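Local coordinates for protein putative hydrolase (Campylobacter jejuni, PDB 3D6L) that probably hydrolyses long-chain fatty acyl-CoA thioesters, working as a hexameric thioesterase of the hot dog fold, at residues 34-39 against 71-76; 58-63 against 86-91. All coordinates share one frame; numbering follows the deposited sequence.

How the contacts relate
Contacts 1 and 2 sit on neighbouring antiparallel strands of one sheet, their centres about 13 Å apart. Segments 71-76 and 86-91 are joined directly by probable backbone hydrogen bonds, Tyr72 N to Glu88 O at 2.8 Å and Glu86 N to Lys74 O at 2.8 Å. The two contacts use opposite faces of that sheet. In contact 1, Cys71 and Ser73 meet helix 26-42, the same helix on which Val87 and Val89 pack; in contact 2, Glu88, between those valines, turns to the other face and meets Lys60. Contact 1 thus belongs to the helix-sheet core, contact 2 to the sheet face turned away from the helix. Both also reach the second subunit.

Contact 1: residues 34-39 against 71-76; sequences DLAGAI and CYSKVV
Ser73 OG donates a weak hydrogen bond to Ala36 O, 3.3 Å away, and this is the polar link between helix residues 34-39 and strand residues 71-76. The bond is bent: the angle C-O-OG at the Ala36 carbonyl is about 99°, and the hydroxyl stands over the face of the peptide group rather than near its plane. Ser73 reaches it with OG beside its own backbone N and opposite the carbonyl carbon (chi1 -58°). The same hydroxyl lies 4.1 Å from Gly37 N, which is proximity and not a bond.

Next to this, the methyl CB of Ala36 meets Cys71 CB at 3.4 Å. The touching part of Cys71 is thus its methylene; the side chain also packs on Leu9 and Gln32. Small residues let the elements close up: Ala36 and Cys71 have their CA atoms 6.1 Å apart, Gly37 and Ser73 likewise, and the local axes come within 7.9 Å at an angle of 44°. This is the defining packing of the hot dog fold, a central helix held against the concave face of an antiparallel sheet. Tyr72, between the two inward-facing residues, points away from the helix and packs on Met4, Pro7 and Thr90.

All four touching residues are buried. Ser73 additionally touches Ala40, one turn beyond Ala36, and Val85 on the adjoining strand. Elsewhere on the helix, Leu35 packs on Phe25 of the second subunit and on Val12 of the third, while Ile39 meets Ile68 of that third subunit.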
loop_
_atom_site.group_PDB
_atom_site.type_symbol
_atom_site.label_atom_id
_atom_site.label_comp_id
_atom_site.label_asym_id
_atom_site.label_seq_id
_atom_site.Cartn_x
_atom_site.Cartn_y
_atom_site.Cartn_z
ATOM N N ASP A 34 -12.532 11.755 -5.849
ATOM C CA ASP A 34 -11.777 12.974 -5.625
ATOM C C ASP A 34 -10.792 13.226 -6.765
ATOM O O ASP A 34 -10.710 14.339 -7.288
ATOM C CB ASP A 34 -11.062 12.926 -4.271
ATOM C CG ASP A 34 -10.588 14.302 -3.813
ATOM O OD1 ASP A 34 -10.963 15.315 -4.444
ATOM O OD2 ASP A 34 -9.840 14.384 -2.819
ATOM N N LEU A 35 -10.074 12.185 -7.176
ATOM C CA LEU A 35 -9.111 12.295 -8.277
ATOM C C LEU A 35 -9.745 12.538 -9.655
ATOM O O LEU A 35 -9.233 13.349 -10.440
ATOM C CB LEU A 35 -8.205 11.065 -8.318
ATOM C CG LEU A 35 -7.161 10.931 -7.208
ATOM C CD1 LEU A 35 -6.477 9.565 -7.296
ATOM C CD2 LEU A 35 -6.133 12.074 -7.236
ATOM N N ALA A 36 -10.839 11.828 -9.949
ATOM C CA ALA A 36 -11.555 11.966 -11.227
ATOM C C ALA A 36 -12.187 13.347 -11.377
ATOM O O ALA A 36 -12.147 13.932 -12.459
ATOM C CB ALA A 36 -12.610 10.895 -11.367
ATOM N N GLY A 37 -12.764 13.861 -10.290
ATOM C CA GLY A 37 -13.321 15.210 -10.277
ATOM C C GLY A 37 -12.247 16.243 -10.557
ATOM O O GLY A 37 -12.468 17.185 -11.313
ATOM N N ALA A 38 -11.073 16.049 -9.956
ATOM C CA ALA A 38 -9.958 16.985 -10.087
ATOM C C ALA A 38 -9.482 17.124 -11.536
ATOM O O ALA A 38 -9.230 18.246 -12.013
ATOM C CB ALA A 38 -8.816 16.569 -9.184
ATOM N N ILE A 39 -9.370 15.991 -12.236
ATOM C CA ILE A 39 -9.018 15.984 -13.659
ATOM C C ILE A 39 -10.000 16.833 -14.465
ATOM O O ILE A 39 -9.594 17.560 -15.380
ATOM C CB ILE A 39 -8.983 14.545 -14.240
ATOM C CG1 ILE A 39 -7.783 13.777 -13.685
ATOM C CG2 ILE A 39 -8.926 14.569 -15.785
ATOM C CD1 ILE A 39 -7.893 12.294 -13.868
ATOM N N CYS A 71 -14.960 6.329 -13.662
ATOM C CA CYS A 71 -15.416 7.561 -13.047
ATOM C C CYS A 71 -15.623 8.605 -14.116
ATOM O O CYS A 71 -14.670 9.039 -14.776
ATOM C CB CYS A 71 -14.397 8.083 -12.033
ATOM S SG CYS A 71 -13.982 6.943 -10.718
ATOM N N TYR A 72 -16.880 9.004 -14.263
ATOM C CA TYR A 72 -17.286 10.027 -15.201
ATOM C C TYR A 72 -17.500 11.333 -14.462
ATOM O O TYR A 72 -17.883 11.339 -13.293
ATOM C CB TYR A 72 -18.582 9.614 -15.882
ATOM C CG TYR A 72 -18.474 8.334 -16.668
ATOM C CD1 TYR A 72 -18.663 7.092 -16.052
ATOM C CD2 TYR A 72 -18.182 8.359 -18.041
ATOM C CE1 TYR A 72 -18.567 5.907 -16.781
ATOM C CE2 TYR A 72 -18.089 7.177 -18.784
ATOM C CZ TYR A 72 -18.280 5.959 -18.144
ATOM O OH TYR A 72 -18.190 4.794 -18.868
ATOM N N SER A 73 -17.273 12.437 -15.162
ATOM C CA SER A 73 -17.368 13.756 -14.564
ATOM C C SER A 73 -18.108 14.742 -15.441
ATOM O O SER A 73 -17.967 14.731 -16.668
ATOM C CB SER A 73 -15.979 14.290 -14.281
ATOM O OG SER A 73 -15.293 13.391 -13.430
ATOM N N LYS A 74 -18.918 15.582 -14.801
ATOM C CA LYS A 74 -19.479 16.743 -15.464
ATOM C C LYS A 74 -19.306 17.991 -14.601
ATOM O O LYS A 74 -19.809 18.062 -13.476
ATOM C CB LYS A 74 -20.950 16.521 -15.834
ATOM C CG LYS A 74 -21.523 17.658 -16.684
ATOM C CD LYS A 74 -22.860 17.309 -17.309
ATOM C CE LYS A 74 -23.557 18.567 -17.831
ATOM N NZ LYS A 74 -22.858 19.191 -19.000
ATOM N N VAL A 75 -18.583 18.970 -15.134
ATOM C CA VAL A 75 -18.491 20.266 -14.487
ATOM C C VAL A 75 -19.876 20.877 -14.525
ATOM O O VAL A 75 -20.449 21.103 -15.583
ATOM C CB VAL A 75 -17.466 21.188 -15.154
ATOM C CG1 VAL A 75 -17.431 22.544 -14.450
ATOM C CG2 VAL A 75 -16.091 20.540 -15.133
ATOM N N VAL A 76 -20.403 21.111 -13.339
ATOM C CA VAL A 76 -21.778 21.505 -13.129
ATOM C C VAL A 76 -21.854 23.020 -12.918
ATOM O O VAL A 76 -22.818 23.666 -13.330
ATOM C CB VAL A 76 -22.352 20.709 -11.907
ATOM C CG1 VAL A 76 -23.467 21.468 -11.174
ATOM C CG2 VAL A 76 -22.810 19.329 -12.347
#

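Contact 2: residues 58-63 against 86-91; sequences VFKEPV and EVEVTA
Lys60 NZ and Glu88 OE1 form a salt bridge at 3.4 Å, which includes a weak hydrogen bond from the ammonium group. Lys60 is extended beyond CG (chi2 175°), so the ammonium is carried well clear of its loop, whereas Glu88 bends at chi2 (-73°) to swing its carboxylate toward the lysine. The two side chains cross at about a right angle, and the contact is made through their ends alone.

Among hydrogen bonds, the stronger hold on this carboxylate lies outside the pair: Glu88 OE2 bonds to Ser107 OG, and Asn104 ND2 makes a weak bond to OE1. With partners on both oxygens, rotation of the carboxylate is probably restricted, chiefly by Ser107, and the nearby lysine would tend to stabilise its negative charge. Glu86 OE2 is a second negative charge near the lysine, 6.6 Å from Lys60 NZ and not in contact.

Apolar contact is looser and lies at the other end of the segments. Val63 CG1 and Ala91 CB approach only to 4.9 Å, yet each residue covers part of the other; Val63 packs on Val105 and Ile69, which Val89 also touches.

Ser107, Asn104 and Val105 belong to strand 100-115, which separates strand 82-94 from strand 48-58, so Lys60 reaches over an intervening strand. At Val58 the sheet continues antiparallel into the second subunit, the edge-to-edge sheet pairing characteristic of hot dog dimers.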
loop_
_atom_site.group_PDB
_atom_site.type_symbol
_atom_site.label_atom_id
_atom_site.label_comp_id
_atom_site.label_asym_id
_atom_site.label_seq_id
_atom_site.Cartn_x
_atom_site.Cartn_y
_atom_site.Cartn_z
ATOM N N VAL A 58 -23.554 9.366 -2.817
ATOM C CA VAL A 58 -24.502 8.296 -2.573
ATOM C C VAL A 58 -23.845 6.988 -2.957
ATOM O O VAL A 58 -23.392 6.812 -4.093
ATOM C CB VAL A 58 -25.838 8.489 -3.382
ATOM C CG1 VAL A 58 -26.839 7.349 -3.082
ATOM C CG2 VAL A 58 -26.470 9.873 -3.113
ATOM N N PHE A 59 -23.772 6.076 -1.999
ATOM C CA PHE A 59 -23.288 4.729 -2.265
ATOM C C PHE A 59 -24.489 3.889 -2.666
ATOM O O PHE A 59 -25.135 3.246 -1.832
ATOM C CB PHE A 59 -22.559 4.165 -1.043
ATOM C CG PHE A 59 -21.341 4.953 -0.662
ATOM C CD1 PHE A 59 -20.137 4.777 -1.351
ATOM C CD2 PHE A 59 -21.398 5.890 0.367
ATOM C CE1 PHE A 59 -19.006 5.514 -1.018
ATOM C CE2 PHE A 59 -20.273 6.638 0.713
ATOM C CZ PHE A 59 -19.071 6.450 0.020
ATOM N N LYS A 60 -24.798 3.939 -3.955
ATOM C CA LYS A 60 -25.990 3.306 -4.505
ATOM C C LYS A 60 -25.902 1.787 -4.466
ATOM O O LYS A 60 -26.898 1.110 -4.243
ATOM C CB LYS A 60 -26.200 3.756 -5.950
ATOM C CG LYS A 60 -26.170 5.246 -6.128
ATOM C CD LYS A 60 -26.261 5.610 -7.588
ATOM C CE LYS A 60 -26.161 7.109 -7.746
ATOM N NZ LYS A 60 -26.401 7.535 -9.143
ATOM N N GLU A 61 -24.706 1.253 -4.673
ATOM C CA GLU A 61 -24.553 -0.176 -4.859
ATOM C C GLU A 61 -23.164 -0.602 -4.384
ATOM O O GLU A 61 -22.226 0.177 -4.502
ATOM C CB GLU A 61 -24.743 -0.488 -6.346
ATOM C CG GLU A 61 -25.486 -1.779 -6.665
ATOM C CD GLU A 61 -26.908 -1.801 -6.145
ATOM O OE1 GLU A 61 -27.638 -0.791 -6.322
ATOM O OE2 GLU A 61 -27.292 -2.849 -5.568
ATOM N N PRO A 62 -23.032 -1.835 -3.839
ATOM C CA PRO A 62 -21.716 -2.375 -3.453
ATOM C C PRO A 62 -20.772 -2.517 -4.646
ATOM O O PRO A 62 -21.211 -2.761 -5.784
ATOM C CB PRO A 62 -22.038 -3.772 -2.922
ATOM C CG PRO A 62 -23.506 -3.786 -2.659
ATOM C CD PRO A 62 -24.123 -2.796 -3.580
ATOM N N VAL A 63 -19.481 -2.356 -4.381
ATOM C CA VAL A 63 -18.442 -2.606 -5.378
ATOM C C VAL A 63 -17.700 -3.883 -4.955
ATOM O O VAL A 63 -17.431 -4.079 -3.761
ATOM C CB VAL A 63 -17.479 -1.395 -5.506
ATOM C CG1 VAL A 63 -16.412 -1.639 -6.556
ATOM C CG2 VAL A 63 -18.258 -0.140 -5.847
ATOM N N GLU A 86 -19.971 16.956 -10.881
ATOM C CA GLU A 86 -20.713 15.745 -10.593
ATOM C C GLU A 86 -19.882 14.554 -11.056
ATOM O O GLU A 86 -19.447 14.500 -12.213
ATOM C CB GLU A 86 -22.093 15.744 -11.263
ATOM C CG GLU A 86 -22.963 14.522 -10.905
ATOM C CD GLU A 86 -23.478 14.534 -9.466
ATOM O OE1 GLU A 86 -23.930 15.601 -8.985
ATOM O OE2 GLU A 86 -23.449 13.464 -8.812
ATOM N N VAL A 87 -19.658 13.610 -10.149
ATOM C CA VAL A 87 -18.905 12.409 -10.473
ATOM C C VAL A 87 -19.820 11.207 -10.362
ATOM O O VAL A 87 -20.496 11.022 -9.354
ATOM C CB VAL A 87 -17.663 12.235 -9.563
ATOM C CG1 VAL A 87 -16.908 10.957 -9.920
ATOM C CG2 VAL A 87 -16.736 13.459 -9.671
ATOM N N GLU A 88 -19.842 10.400 -11.417
ATOM C CA GLU A 88 -20.631 9.186 -11.438
ATOM C C GLU A 88 -19.699 8.014 -11.619
ATOM O O GLU A 88 -18.854 8.013 -12.515
ATOM C CB GLU A 88 -21.645 9.216 -12.582
ATOM C CG GLU A 88 -22.718 10.280 -12.435
ATOM C CD GLU A 88 -23.743 9.951 -11.361
ATOM O OE1 GLU A 88 -23.870 8.762 -10.990
ATOM O OE2 GLU A 88 -24.424 10.891 -10.887
ATOM N N VAL A 89 -19.858 7.011 -10.767
ATOM C CA VAL A 89 -19.018 5.833 -10.833
ATOM C C VAL A 89 -19.842 4.639 -11.317
ATOM O O VAL A 89 -20.943 4.395 -10.812
ATOM C CB VAL A 89 -18.355 5.540 -9.463
ATOM C CG1 VAL A 89 -17.302 4.467 -9.594
ATOM C CG2 VAL A 89 -17.739 6.807 -8.884
ATOM N N THR A 90 -19.310 3.915 -12.305
ATOM C CA THR A 90 -19.920 2.684 -12.807
ATOM C C THR A 90 -18.981 1.489 -12.584
ATOM O O THR A 90 -17.769 1.611 -12.752
ATOM C CB THR A 90 -20.256 2.779 -14.316
ATOM O OG1 THR A 90 -19.045 2.768 -15.083
ATOM C CG2 THR A 90 -21.034 4.057 -14.638
ATOM N N ALA A 91 -19.540 0.344 -12.200
ATOM C CA ALA A 91 -18.762 -0.888 -12.096
ATOM C C ALA A 91 -19.105 -1.833 -13.242
ATOM O O ALA A 91 -20.277 -2.114 -13.504
ATOM C CB ALA A 91 -18.980 -1.563 -10.760
#